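Side-chain contacts in hexapeptide transferase family protein (Anaplasma phagocytophilum, PDB 3IXC), which binds magnesium and is probably a transferase or related enzyme of the trimeric, gamma-carbonic-anhydrase-like left-handed beta-helix family: residues Asn80-Thr85 and Glu181-Leu186; Glu155-Ala158 and Lys163-Arg166. All blocks are in the same frame, centred on the assembly; numbering follows the deposited sequence.

Overall arrangement
Both contacts involve the same sheet of the left-handed beta-helix, at different levels. Contact 1 is buried: helix 170-188, running along the outside of the beta-helix, sets Tyr183 against strand 80-81 close to a magnesium site and a neighbouring subunit. Contact 2 lies at the surface, where strand 155-159 and strand 162-167 form a hairpin at the end of the sheet, away from the metal. One is carried by an amide stacked on a tyrosine ring, a second beside the phenol end, and a shared water; the other by backbone hydrogen bonds with an indole laid over the partner strand. Their centres are about 23 Å apart, and strand 162-167 is followed in the chain by helix 170-188.

Contact 1 of 2, residues Asn80-Thr85 and Glu181-Leu186; sequences NIQDNT and ENYIAL
Asn80 holds CG between its backbone N and carbonyl carbon (chi1 63°), which lays its amide over one face of the Tyr183 ring, while Gln82 turns CG beside its own N (chi1 -67°) and extends beyond it to the phenol end. The Asn80 amide and the ring are stacked, their planes 18° apart: Asn80 CG lies 3.6 Å from Tyr183 CG, and Asn80 ND2 comes within 3.5 Å of Tyr183 CB. The Gln82 amide is nearly parallel to the same ring, with Gln82 NE2 3.4 Å from Tyr183 CE2 and CD 3.3 Å from Tyr183 OH. The two amides are tied together by Gln82 NE2, which donates to Asn80 OD1 over 3.0 Å in a nearly straight bond; this acceptor lies in the Gln82 amide plane and helps fix that amide's rotation. Leu186 CD2 lies over the opposite face of the tyrosine, towards its rim. Asn80 opens a short strand on one flat side of the left-handed beta-helix, the fold of hexapeptide-repeat proteins, and Tyr183 reaches it from the C-terminal helix. No direct hydrogen bond joins the two segments. Instead a water at the ring edge lies 2.6 Å from Tyr183 OH and donates to Gln82 OE1 over 3.1 Å. Tyr183 OH also hydrogen-bonds Arg67 NH1 of the second subunit, and Asn80 ND2 is held by Thr103 OG1. Gln82 packs against His106, a magnesium ligand in this protein although none is bound to it in this chain; its nearest side-chain atom is about 4 Å from a bound magnesium ion.

Contact 2 of 2, residues Glu155-Ala158 and Lys163-Arg166; sequences ELWA and KFLR
Trp157 lays its indole across the backbone of Lys163 and Phe164, and can be followed outwards from CB. Trp157 CB lies 3.5 Å from Lys163 O. CG, turned beside the backbone N (chi1 -79°), passes over the Lys163 carbonyl, and Trp157 CD2 lies 3.5 Å from Phe164 N, which sits over the centre of the indole face. CE3, on the benzene side, meets Lys163 CA; beyond it CZ3 stays near Lys163 CA and CZ2 near Phe164 N. On the pyrrole side CD1 and NE1 approach Phe164 CA, and Phe164 CB makes a CH-pi contact over the five-membered ring of Trp157, 4.0 Å from its centroid. Trp157 NE1 also donates to Glu155 OE1 over 2.9 Å, meeting that oxygen from above the carboxylate plane. Glu155 OE1 has a second donor in the backbone N of Lys152, so the carboxylate that anchors the indole is itself held. Glu155 CD in turn comes within 3.7 Å of Phe164 CD1. The Arg166 chain runs alongside Leu156, with Leu156 CD2 centred over one face of the guanidinium, 3.5 Å from Arg166 NH2; Arg166 NH1 forms a salt bridge with Glu172 of the C-terminal helix. Leu156 N donates to Arg166 O, while Leu156 O takes a bond of 2.9 Å from Leu165 N and a weak one from Arg166 N. Further along, Ala158 and Lys163 are joined by a reciprocal pair of backbone bonds. Leu156 is thereby paired with two residues, Leu165 and Arg166, in a classic beta bulge of an antiparallel hairpin at the C-terminal end of the left-handed beta-helix.

Contact 1 of 2, residues Asn80-Thr85 and Glu181-Leu186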
loop_
_atom_site.group_PDB
_atom_site.type_symbol
_atom_site.label_atom_id
_atom_site.label_comp_id
_atom_site.label_asym_id
_atom_site.label_seq_id
_atom_site.Cartn_x
_atom_site.Cartn_y
_atom_site.Cartn_z
ATOM N N ASN A 80 -2.021 7.016 -16.281
ATOM C CA ASN A 80 -1.205 6.056 -15.534
ATOM C C ASN A 80 -1.750 5.868 -14.122
ATOM O O ASN A 80 -2.135 6.836 -13.449
ATOM C CB ASN A 80 0.282 6.456 -15.530
ATOM C CG ASN A 80 0.536 7.787 -14.839
ATOM O OD1 ASN A 80 0.757 7.838 -13.631
ATOM N ND2 ASN A 80 0.511 8.869 -15.607
ATOM N N ILE A 81 -1.845 4.610 -13.701
ATOM C CA ILE A 81 -2.222 4.289 -12.328
ATOM C C ILE A 81 -1.068 3.488 -11.748
ATOM O O ILE A 81 -0.866 2.318 -12.092
ATOM C CB ILE A 81 -3.547 3.512 -12.267
ATOM C CG1 ILE A 81 -4.642 4.286 -13.017
ATOM C CG2 ILE A 81 -3.937 3.261 -10.800
ATOM C CD1 ILE A 81 -6.022 3.624 -13.010
ATOM N N GLN A 82 -0.307 4.136 -10.880
ATOM C CA GLN A 82 1.004 3.622 -10.483
ATOM C C GLN A 82 0.924 2.520 -9.420
ATOM O O GLN A 82 -0.166 2.176 -8.931
ATOM C CB GLN A 82 1.902 4.778 -10.049
ATOM C CG GLN A 82 2.260 5.697 -11.208
ATOM C CD GLN A 82 2.980 6.939 -10.755
ATOM O OE1 GLN A 82 3.693 6.924 -9.742
ATOM N NE2 GLN A 82 2.809 8.036 -11.501
ATOM N N ASP A 83 2.091 1.972 -9.104
ATOM C CA ASP A 83 2.236 0.668 -8.457
ATOM C C ASP A 83 1.515 0.559 -7.130
ATOM O O ASP A 83 1.551 1.487 -6.316
ATOM C CB ASP A 83 3.720 0.345 -8.257
ATOM C CG ASP A 83 4.571 0.836 -9.411
ATOM O OD1 ASP A 83 5.049 -0.001 -10.210
ATOM O OD2 ASP A 83 4.732 2.076 -9.526
ATOM N N ASN A 84 0.877 -0.594 -6.928
ATOM C CA ASN A 84 0.206 -0.930 -5.668
ATOM C C ASN A 84 -0.999 -0.046 -5.327
ATOM O O ASN A 84 -1.481 -0.080 -4.204
ATOM C CB ASN A 84 1.212 -0.978 -4.496
ATOM C CG ASN A 84 2.084 -2.230 -4.526
ATOM O OD1 ASN A 84 1.945 -3.073 -5.411
ATOM N ND2 ASN A 84 2.970 -2.367 -3.542
ATOM N N THR A 85 -1.493 0.729 -6.293
ATOM C CA THR A 85 -2.747 1.465 -6.100
ATOM C C THR A 85 -3.949 0.508 -6.123
ATOM O O THR A 85 -3.943 -0.480 -6.851
ATOM C CB THR A 85 -2.884 2.563 -7.161
ATOM O OG1 THR A 85 -1.939 3.591 -6.860
ATOM C CG2 THR A 85 -4.290 3.182 -7.173
ATOM N N GLU A 181 2.409 12.209 -20.526
ATOM C CA GLU A 181 3.199 11.868 -21.710
ATOM C C GLU A 181 4.463 11.069 -21.360
ATOM O O GLU A 181 4.820 10.105 -22.052
ATOM C CB GLU A 181 3.532 13.135 -22.506
ATOM C CG GLU A 181 2.306 13.771 -23.183
ATOM C CD GLU A 181 1.626 12.871 -24.224
ATOM O OE1 GLU A 181 2.283 11.975 -24.810
ATOM O OE2 GLU A 181 0.413 13.072 -24.466
ATOM N N ASN A 182 5.113 11.449 -20.262
ATOM C CA ASN A 182 6.285 10.722 -19.784
ATOM C C ASN A 182 5.947 9.266 -19.510
ATOM O O ASN A 182 6.712 8.370 -19.876
ATOM C CB ASN A 182 6.847 11.358 -18.509
ATOM C CG ASN A 182 7.526 12.693 -18.752
ATOM O OD1 ASN A 182 7.756 13.108 -19.894
ATOM N ND2 ASN A 182 7.856 13.383 -17.661
ATOM N N TYR A 183 4.794 9.038 -18.876
ATOM C CA TYR A 183 4.389 7.684 -18.512
ATOM C C TYR A 183 3.997 6.835 -19.713
ATOM O O TYR A 183 4.263 5.623 -19.732
ATOM C CB TYR A 183 3.302 7.690 -17.417
ATOM C CG TYR A 183 3.900 7.304 -16.091
ATOM C CD1 TYR A 183 3.990 5.961 -15.722
ATOM C CD2 TYR A 183 4.455 8.263 -15.244
ATOM C CE1 TYR A 183 4.593 5.587 -14.521
ATOM C CE2 TYR A 183 5.063 7.896 -14.047
ATOM C CZ TYR A 183 5.117 6.556 -13.697
ATOM O OH TYR A 183 5.707 6.184 -12.520
ATOM N N ILE A 184 3.393 7.463 -20.719
ATOM C CA ILE A 184 3.119 6.743 -21.967
ATOM C C ILE A 184 4.449 6.265 -22.549
ATOM O O ILE A 184 4.594 5.084 -22.882
ATOM C CB ILE A 184 2.337 7.600 -22.994
ATOM C CG1 ILE A 184 0.955 7.976 -22.434
ATOM C CG2 ILE A 184 2.191 6.838 -24.334
ATOM C CD1 ILE A 184 0.215 9.071 -23.242
ATOM N N ALA A 185 5.421 7.172 -22.632
ATOM C CA ALA A 185 6.736 6.834 -23.188
ATOM C C ALA A 185 7.434 5.754 -22.367
ATOM O O ALA A 185 7.981 4.792 -22.928
ATOM C CB ALA A 185 7.608 8.078 -23.298
ATOM N N LEU A 186 7.394 5.911 -21.044
ATOM C CA LEU A 186 7.991 4.945 -20.113
ATOM C C LEU A 186 7.407 3.549 -20.315
ATOM O O LEU A 186 8.148 2.557 -20.400
ATOM C CB LEU A 186 7.775 5.405 -18.660
ATOM C CG LEU A 186 8.453 4.584 -17.552
ATOM C CD1 LEU A 186 9.977 4.605 -17.691
ATOM C CD2 LEU A 186 8.052 5.101 -16.183
HETATM O O HOH W 1 6.467 7.974 -10.766
#

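Contact 2 of 2, residues Glu155-Ala158 and Lys163-Arg166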
loop_
_atom_site.group_PDB
_atom_site.type_symbol
_atom_site.label_atom_id
_atom_site.label_comp_id
_atom_site.label_asym_id
_atom_site.label_seq_id
_atom_site.Cartn_x
_atom_site.Cartn_y
_atom_site.Cartn_z
ATOM N N GLU A 155 -6.422 24.142 -8.881
ATOM C CA GLU A 155 -6.140 24.108 -7.444
ATOM C C GLU A 155 -5.235 22.953 -7.034
ATOM O O GLU A 155 -5.290 21.861 -7.610
ATOM C CB GLU A 155 -7.425 24.039 -6.617
ATOM C CG GLU A 155 -8.379 25.197 -6.853
ATOM C CD GLU A 155 -9.622 25.154 -5.968
ATOM O OE1 GLU A 155 -9.954 24.080 -5.421
ATOM O OE2 GLU A 155 -10.274 26.212 -5.836
ATOM N N LEU A 156 -4.429 23.221 -6.009
ATOM C CA LEU A 156 -3.664 22.210 -5.302
ATOM C C LEU A 156 -4.256 22.064 -3.898
ATOM O O LEU A 156 -4.366 23.040 -3.155
ATOM C CB LEU A 156 -2.178 22.595 -5.219
ATOM C CG LEU A 156 -1.291 21.727 -4.308
ATOM C CD1 LEU A 156 -1.254 20.258 -4.750
ATOM C CD2 LEU A 156 0.120 22.313 -4.253
ATOM N N TRP A 157 -4.663 20.844 -3.563
ATOM C CA TRP A 157 -5.128 20.529 -2.214
ATOM C C TRP A 157 -4.101 19.621 -1.554
ATOM O O TRP A 157 -3.345 18.911 -2.237
ATOM C CB TRP A 157 -6.483 19.821 -2.271
ATOM C CG TRP A 157 -7.668 20.726 -2.501
ATOM C CD1 TRP A 157 -7.749 21.798 -3.353
ATOM C CD2 TRP A 157 -8.959 20.593 -1.899
ATOM N NE1 TRP A 157 -9.009 22.347 -3.304
ATOM C CE2 TRP A 157 -9.771 21.630 -2.414
ATOM C CE3 TRP A 157 -9.506 19.703 -0.960
ATOM C CZ2 TRP A 157 -11.103 21.802 -2.024
ATOM C CZ3 TRP A 157 -10.838 19.877 -0.570
ATOM C CH2 TRP A 157 -11.617 20.921 -1.104
ATOM N N ALA A 158 -4.073 19.655 -0.225
ATOM C CA ALA A 158 -3.110 18.877 0.549
ATOM C C ALA A 158 -3.643 18.639 1.942
ATOM O O ALA A 158 -4.506 19.385 2.429
ATOM C CB ALA A 158 -1.766 19.610 0.627
ATOM N N LYS A 163 -7.417 19.910 2.132
ATOM C CA LYS A 163 -8.064 21.214 1.985
ATOM C C LYS A 163 -7.306 22.030 0.942
ATOM O O LYS A 163 -6.141 21.742 0.649
ATOM C CB LYS A 163 -8.082 21.972 3.321
ATOM C CG LYS A 163 -8.979 21.372 4.402
ATOM C CD LYS A 163 -8.991 22.242 5.648
ATOM C CE LYS A 163 -10.159 21.899 6.564
ATOM N NZ LYS A 163 -10.385 22.965 7.584
ATOM N N PHE A 164 -7.953 23.053 0.397
ATOM C CA PHE A 164 -7.280 23.938 -0.543
ATOM C C PHE A 164 -6.006 24.520 0.077
ATOM O O PHE A 164 -6.042 25.079 1.177
ATOM C CB PHE A 164 -8.222 25.058 -0.982
ATOM C CG PHE A 164 -7.560 26.108 -1.826
ATOM C CD1 PHE A 164 -7.331 25.883 -3.176
ATOM C CD2 PHE A 164 -7.166 27.319 -1.268
ATOM C CE1 PHE A 164 -6.718 26.851 -3.965
ATOM C CE2 PHE A 164 -6.549 28.301 -2.052
ATOM C CZ PHE A 164 -6.331 28.061 -3.407
ATOM N N LEU A 165 -4.890 24.373 -0.638
ATOM C CA LEU A 165 -3.609 24.940 -0.220
ATOM C C LEU A 165 -3.308 26.227 -0.986
ATOM O O LEU A 165 -3.064 27.273 -0.382
ATOM C CB LEU A 165 -2.474 23.934 -0.425
ATOM C CG LEU A 165 -1.085 24.349 0.082
ATOM C CD1 LEU A 165 -1.053 24.508 1.619
ATOM C CD2 LEU A 165 -0.046 23.344 -0.381
ATOM N N ARG A 166 -3.324 26.131 -2.313
ATOM C CA ARG A 166 -3.009 27.265 -3.185
ATOM C C ARG A 166 -3.330 26.879 -4.622
ATOM O O ARG A 166 -3.582 25.713 -4.919
ATOM C CB ARG A 166 -1.527 27.630 -3.079
ATOM C CG ARG A 166 -0.574 26.472 -3.399
ATOM C CD ARG A 166 0.873 26.940 -3.449
ATOM N NE ARG A 166 1.821 25.835 -3.603
ATOM C CZ ARG A 166 2.120 25.250 -4.764
ATOM N NH1 ARG A 166 1.529 25.650 -5.890
ATOM N NH2 ARG A 166 3.001 24.251 -4.801
#